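Local coordinates for protein cysteine protease-like VirA (Shigella flexneri, PDB 3EB8) that acts as a secreted virulence effector required for bacterial entry into epithelial cells and for spread within and between them, although its assigned tubulin-protease activity is disputed, at residues N195-N198 with K199-S203; K216-F219 with T220-Q224. One frame throughout, in Å; residues are numbered along the deposited sequence.

Interaction 1: residues N195-N198 with K199-S203; sequences NQVN and KIINS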
ATOM      1  N   ASN A 195      25.942 -17.971   1.252  1.00 65.67           N
ATOM      2  CA  ASN A 195      25.679 -19.385   1.042  1.00 66.97           C
ATOM      3  C   ASN A 195      24.222 -19.759   1.251  1.00 65.02           C
ATOM      4  O   ASN A 195      23.624 -20.434   0.415  1.00 80.74           O
ATOM      5  CB  ASN A 195      26.545 -20.228   1.964  1.00 69.24           C
ATOM      6  CG  ASN A 195      27.958 -20.324   1.486  1.00 79.99           C
ATOM      7  OD1 ASN A 195      28.288 -19.807   0.418  1.00 75.37           O
ATOM      8  ND2 ASN A 195      28.814 -20.983   2.268  1.00 74.46           N
ATOM      9  N   GLN A 196      23.655 -19.321   2.369  1.00 63.35           N
ATOM     10  CA  GLN A 196      22.293 -19.692   2.723  1.00 61.90           C
ATOM     11  C   GLN A 196      21.259 -19.159   1.742  1.00 61.23           C
ATOM     12  O   GLN A 196      20.453 -19.925   1.211  1.00 72.64           O
ATOM     13  CB  GLN A 196      21.958 -19.242   4.143  1.00 60.83           C
ATOM     14  CG  GLN A 196      22.533 -20.136   5.237  1.00 62.75           C
ATOM     15  CD  GLN A 196      22.912 -19.346   6.481  1.00 79.85           C
ATOM     16  OE1 GLN A 196      22.745 -18.128   6.530  1.00 70.96           O
ATOM     17  NE2 GLN A 196      23.428 -20.034   7.486  1.00 64.26           N
ATOM     18  N   VAL A 197      21.276 -17.850   1.500  1.00 69.79           N
ATOM     19  CA  VAL A 197      20.296 -17.242   0.608  1.00 63.70           C
ATOM     20  C   VAL A 197      20.435 -17.821  -0.796  1.00 71.04           C
ATOM     21  O   VAL A 197      19.442 -18.051  -1.479  1.00 66.47           O
ATOM     22  CB  VAL A 197      20.420 -15.705   0.545  1.00 59.78           C
ATOM     23  CG1 VAL A 197      20.847 -15.147   1.879  1.00 61.93           C
ATOM     24  CG2 VAL A 197      21.382 -15.275  -0.542  1.00 59.02           C
ATOM     25  N   ASN A 198      21.670 -18.070  -1.216  1.00 60.50           N
ATOM     26  CA  ASN A 198      21.910 -18.626  -2.531  1.00 67.61           C
ATOM     27  C   ASN A 198      21.195 -19.961  -2.730  1.00 74.82           C
ATOM     28  O   ASN A 198      20.820 -20.315  -3.852  1.00 72.59           O
ATOM     29  CB  ASN A 198      23.399 -18.784  -2.784  1.00 64.66           C
ATOM     30  CG  ASN A 198      23.691 -19.172  -4.208  1.00 79.96           C
ATOM     31  OD1 ASN A 198      24.149 -20.277  -4.469  1.00 76.62           O
ATOM     32  ND2 ASN A 198      23.392 -18.273  -5.149  1.00 85.52           N
ATOM     33  N   LYS A 199      21.003 -20.692  -1.636  1.00 65.24           N
ATOM     34  CA  LYS A 199      20.264 -21.949  -1.661  1.00 65.20           C
ATOM     35  C   LYS A 199      18.793 -21.733  -2.030  1.00 72.98           C
ATOM     36  O   LYS A 199      18.308 -22.235  -3.047  1.00 78.63           O
ATOM     37  CB  LYS A 199      20.384 -22.643  -0.300  1.00 70.28           C
ATOM     38  CG  LYS A 199      19.237 -23.582   0.052  1.00 64.42           C
ATOM     39  CD  LYS A 199      19.447 -24.974  -0.515  1.00 92.10           C
ATOM     40  CE  LYS A 199      18.289 -25.871  -0.132  1.00 84.46           C
ATOM     41  NZ  LYS A 199      16.987 -25.182  -0.373  1.00 72.94           N
ATOM     42  N   ILE A 200      18.090 -20.979  -1.193  1.00 79.66           N
ATOM     43  CA  ILE A 200      16.696 -20.611  -1.432  1.00 58.66           C
ATOM     44  C   ILE A 200      16.457 -20.019  -2.823  1.00 69.46           C
ATOM     45  O   ILE A 200      15.585 -20.473  -3.570  1.00 67.40           O
ATOM     46  CB  ILE A 200      16.270 -19.531  -0.440  1.00 59.14           C
ATOM     47  CG1 ILE A 200      16.590 -19.957   0.985  1.00 71.01           C
ATOM     48  CG2 ILE A 200      14.809 -19.249  -0.582  1.00 76.32           C
ATOM     49  CD1 ILE A 200      16.277 -18.872   1.994  1.00 93.97           C
ATOM     50  N   ILE A 201      17.228 -18.980  -3.145  1.00 60.74           N
ATOM     51  CA  ILE A 201      17.070 -18.247  -4.389  1.00 60.80           C
ATOM     52  C   ILE A 201      17.103 -19.210  -5.558  1.00 75.97           C
ATOM     53  O   ILE A 201      16.211 -19.191  -6.410  1.00 60.08           O
ATOM     54  CB  ILE A 201      18.144 -17.135  -4.525  1.00 61.37           C
ATOM     55  CG1 ILE A 201      17.653 -15.880  -3.802  1.00 55.64           C
ATOM     56  CG2 ILE A 201      18.436 -16.808  -5.988  1.00 59.10           C
ATOM     57  CD1 ILE A 201      18.757 -14.967  -3.344  1.00 92.24           C
ATOM     58  N   ASN A 202      18.116 -20.074  -5.571  1.00 70.93           N
ATOM     59  CA  ASN A 202      18.246 -21.066  -6.631  1.00 75.01           C
ATOM     60  C   ASN A 202      17.154 -22.134  -6.617  1.00 76.35           C
ATOM     61  O   ASN A 202      16.750 -22.613  -7.676  1.00 66.06           O
ATOM     62  CB  ASN A 202      19.645 -21.680  -6.645  1.00 66.60           C
ATOM     63  CG  ASN A 202      20.610 -20.887  -7.508  1.00 80.58           C
ATOM     64  OD1 ASN A 202      20.309 -20.578  -8.665  1.00 78.22           O
ATOM     65  ND2 ASN A 202      21.765 -20.545  -6.953  1.00 78.95           N
ATOM     66  N   SER A 203      16.660 -22.479  -5.428  1.00 68.08           N
ATOM     67  CA  SER A 203      15.517 -23.390  -5.318  1.00 72.86           C
ATOM     68  C   SER A 203      14.275 -22.808  -5.991  1.00 74.68           C
ATOM     69  O   SER A 203      13.465 -23.542  -6.544  1.00 80.40           O
ATOM     70  CB  SER A 203      15.193 -23.701  -3.847  1.00 75.52           C
ATOM     71  OG  SER A 203      16.044 -24.701  -3.306  1.00 82.35           O
TER

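Interaction 2: residues K216-F219 with T220-Q224; sequences KLLF and TSLFQ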
ATOM      1  N   LYS A 216      17.885 -13.330  -9.922  1.00 60.26           N
ATOM      2  CA  LYS A 216      18.549 -14.159  -8.930  1.00 60.22           C
ATOM      3  C   LYS A 216      19.610 -13.321  -8.235  1.00 59.89           C
ATOM      4  O   LYS A 216      19.775 -13.382  -7.012  1.00 58.69           O
ATOM      5  CB  LYS A 216      19.201 -15.380  -9.583  1.00 62.75           C
ATOM      6  CG  LYS A 216      18.228 -16.387 -10.146  1.00 64.10           C
ATOM      7  CD  LYS A 216      18.886 -17.752 -10.298  1.00 69.56           C
ATOM      8  CE  LYS A 216      20.324 -17.627 -10.774  1.00 76.86           C
ATOM      9  NZ  LYS A 216      21.037 -18.939 -10.804  1.00 81.64           N
ATOM     10  N   LEU A 217      20.314 -12.534  -9.045  1.00 61.24           N
ATOM     11  CA  LEU A 217      21.428 -11.715  -8.597  1.00 61.58           C
ATOM     12  C   LEU A 217      20.902 -10.623  -7.693  1.00 59.15           C
ATOM     13  O   LEU A 217      21.429 -10.383  -6.609  1.00 58.44           O
ATOM     14  CB  LEU A 217      22.092 -11.066  -9.801  1.00 63.80           C
ATOM     15  CG  LEU A 217      23.605 -11.057  -9.792  1.00 82.71           C
ATOM     16  CD1 LEU A 217      24.109 -12.479 -10.073  1.00 80.93           C
ATOM     17  CD2 LEU A 217      24.088 -10.070 -10.835  1.00 84.71           C
ATOM     18  N   LEU A 218      19.852  -9.968  -8.167  1.00 58.14           N
ATOM     19  CA  LEU A 218      19.210  -8.887  -7.452  1.00 56.09           C
ATOM     20  C   LEU A 218      18.785  -9.347  -6.061  1.00 61.29           C
ATOM     21  O   LEU A 218      19.144  -8.735  -5.050  1.00 55.68           O
ATOM     22  CB  LEU A 218      17.999  -8.408  -8.248  1.00 55.65           C
ATOM     23  CG  LEU A 218      17.175  -7.259  -7.674  1.00 57.51           C
ATOM     24  CD1 LEU A 218      18.106  -6.114  -7.328  1.00 57.24           C
ATOM     25  CD2 LEU A 218      16.116  -6.820  -8.685  1.00 58.61           C
ATOM     26  N   PHE A 219      18.024 -10.436  -6.005  1.00 54.01           N
ATOM     27  CA  PHE A 219      17.516 -10.904  -4.725  1.00 52.60           C
ATOM     28  C   PHE A 219      18.602 -11.511  -3.857  1.00 53.21           C
ATOM     29  O   PHE A 219      18.442 -11.602  -2.657  1.00 52.23           O
ATOM     30  CB  PHE A 219      16.341 -11.876  -4.893  1.00 52.39           C
ATOM     31  CG  PHE A 219      15.162 -11.258  -5.568  1.00 55.24           C
ATOM     32  CD1 PHE A 219      14.581 -11.855  -6.669  1.00 52.92           C
ATOM     33  CD2 PHE A 219      14.669 -10.033  -5.136  1.00 51.00           C
ATOM     34  CE1 PHE A 219      13.498 -11.259  -7.312  1.00 58.32           C
ATOM     35  CE2 PHE A 219      13.584  -9.437  -5.772  1.00 50.31           C
ATOM     36  CZ  PHE A 219      12.998 -10.057  -6.862  1.00 51.41           C
ATOM     37  N   THR A 220      19.704 -11.926  -4.461  1.00 55.10           N
ATOM     38  CA  THR A 220      20.815 -12.444  -3.669  1.00 56.06           C
ATOM     39  C   THR A 220      21.445 -11.331  -2.846  1.00 55.48           C
ATOM     40  O   THR A 220      21.787 -11.521  -1.684  1.00 55.23           O
ATOM     41  CB  THR A 220      21.895 -13.116  -4.548  1.00 58.65           C
ATOM     42  OG1 THR A 220      21.379 -14.344  -5.078  1.00 59.40           O
ATOM     43  CG2 THR A 220      23.136 -13.421  -3.724  1.00 59.90           C
ATOM     44  N   SER A 221      21.591 -10.169  -3.473  1.00 56.33           N
ATOM     45  CA  SER A 221      22.150  -8.992  -2.826  1.00 55.16           C
ATOM     46  C   SER A 221      21.199  -8.478  -1.753  1.00 52.97           C
ATOM     47  O   SER A 221      21.557  -8.414  -0.584  1.00 52.67           O
ATOM     48  CB  SER A 221      22.458  -7.908  -3.863  1.00 62.43           C
ATOM     49  OG  SER A 221      22.590  -6.640  -3.248  1.00 67.45           O
ATOM     50  N   LEU A 222      19.982  -8.115  -2.138  1.00 51.68           N
ATOM     51  CA  LEU A 222      18.946  -7.903  -1.134  1.00 49.93           C
ATOM     52  C   LEU A 222      18.936  -9.256  -0.458  1.00 60.50           C
ATOM     53  O   LEU A 222      19.560 -10.184  -0.953  1.00 89.62           O
ATOM     54  CB  LEU A 222      17.598  -7.645  -1.783  1.00 49.04           C
ATOM     55  CG  LEU A 222      17.462  -6.622  -2.906  1.00 52.57           C
ATOM     56  CD1 LEU A 222      16.099  -6.770  -3.603  1.00 48.92           C
ATOM     57  CD2 LEU A 222      17.646  -5.226  -2.360  1.00 48.84           C
ATOM     58  N   PHE A 223      18.255  -9.395   0.656  1.00 49.12           N
ATOM     59  CA  PHE A 223      18.186 -10.698   1.340  1.00 56.17           C
ATOM     60  C   PHE A 223      19.376 -10.874   2.273  1.00 50.48           C
ATOM     61  O   PHE A 223      19.269 -11.517   3.314  1.00 57.17           O
ATOM     62  CB  PHE A 223      18.125 -11.885   0.363  1.00 50.56           C
ATOM     63  CG  PHE A 223      16.754 -12.139  -0.237  1.00 54.96           C
ATOM     64  CD1 PHE A 223      15.880 -11.093  -0.512  1.00 48.78           C
ATOM     65  CD2 PHE A 223      16.359 -13.431  -0.568  1.00 52.93           C
ATOM     66  CE1 PHE A 223      14.641 -11.338  -1.081  1.00 48.51           C
ATOM     67  CE2 PHE A 223      15.103 -13.683  -1.137  1.00 50.40           C
ATOM     68  CZ  PHE A 223      14.251 -12.630  -1.391  1.00 49.82           C
ATOM     69  N   GLN A 224      20.515 -10.319   1.872  1.00 51.40           N
ATOM     70  CA  GLN A 224      21.648 -10.171   2.764  1.00 52.40           C
ATOM     71  C   GLN A 224      21.697  -8.748   3.317  1.00 51.61           C
ATOM     72  O   GLN A 224      22.545  -8.428   4.136  1.00 52.40           O
ATOM     73  CB  GLN A 224      22.960 -10.475   2.038  1.00 54.42           C
ATOM     74  CG  GLN A 224      23.060 -11.901   1.528  1.00 58.26           C
ATOM     75  CD  GLN A 224      24.367 -12.142   0.822  1.00 63.98           C
ATOM     76  OE1 GLN A 224      24.441 -12.102  -0.415  1.00 58.64           O
ATOM     77  NE2 GLN A 224      25.425 -12.354   1.602  1.00 59.48           N
TER

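Interaction 1: residues N195-N198 with K199-S203
Asn198 and Asn202, one turn apart on the same helix, meet at the backbone carbonyl of Asn198. Asn198 O receives Asn202 N at 3.2 Å, and Asn202 ND2 adds a weak bond to Asn198 O, also 3.2 Å long. Asn202 folds its amide back along the helix to make it, while the CG of Asn198 is anti to the backbone N (chi1 -172°), which sets its amide beside the helix, crossing that of Asn202 obliquely with the planes 88° apart. Asn198 ND2 and Asn202 ND2, both donors, lie 3.3 Å from each other without a hydrogen bond. The stronger partner of the Asn202 amide is probably Lys216 NZ of helix 210-221, which meets OD1, whereas ND2 makes the weak bond to Asn198 O.

Toward the interior, Val197 and Ile201 run side by side in the same direction, with Val197 CG2 3.9 Å from Ile201 CD1. Their backbones are tied by Ile201 N to Val197 O, 2.9 Å, with an N-H...O angle of 172°. Lys199 N is held differently, by Gln196 O at 3.0 Å and more weakly by Asn195 O. The side chain of Lys199, bent at chi2 and chi4, brings NZ to Ser203 OG at 3.1 Å.

Buried aliphatic residues on one side and amides and a lysine on the more exposed side mark an amphipathic alpha-helix, here lying in the tubulin-binding region.

Interaction 2: residues K216-F219 with T220-Q224
The backbone amides of Thr220, Ser221 and Leu222 bond to the carbonyls of Lys216, Leu217 and Leu218, closing the last helical turn before Leu222 leaves helical geometry and Phe223 takes a positive phi of 86°. Lys216 O has two grips: Thr220 N at 2.9 Å and Thr220 OG1, whose hydroxyl donates to it at 2.7 Å, arriving from opposite faces of the carbonyl plane. OG1 gets there because chi1 of Thr220 sets it beside its own backbone N, facing back down the helix.

The change of direction brings the face of the Phe223 ring against Phe219 CB, which sits over the ring centre, 4.2 Å from the centroid and 12° off the ring normal, a CH-pi contact. The two rings themselves are oblique, their planes 31° apart. Leu222, just past the helix end, puts CD1 3.9 Å from Phe219 CD2 and 4.2 Å from Leu218 CG. Phe160 of strand 157-160 touches Leu218, Phe219 and Leu222.

Across the two segments the hydrogen bonds come from the backbone and the Thr220 hydroxyl; the side chains at the exit, largely buried, add CH-pi and aliphatic contacts to the backbone bonds.

Overall arrangement
The centres of interactions 1 and 2 lie about 10 Å apart, on the consecutive helices 194-204 and 210-221, in the tubulin-binding region. Each is a local contact along one helix, and they join directly: Asn202 OD1 lies 2.8 Å from Lys216 NZ, a probable hydrogen bond, and Ile201 CD1 packs 3.2 Å from Thr220 OG1. Both are partly buried, but differently. Residues 195-203 stay helical throughout and carry amides and a lysine on their more exposed side; residues 216-224 include the helix end and bury two phenylalanines, with strands 157-160 and 163-164 alongside. Side-chain amide chemistry therefore distinguishes the first, aromatic packing the second.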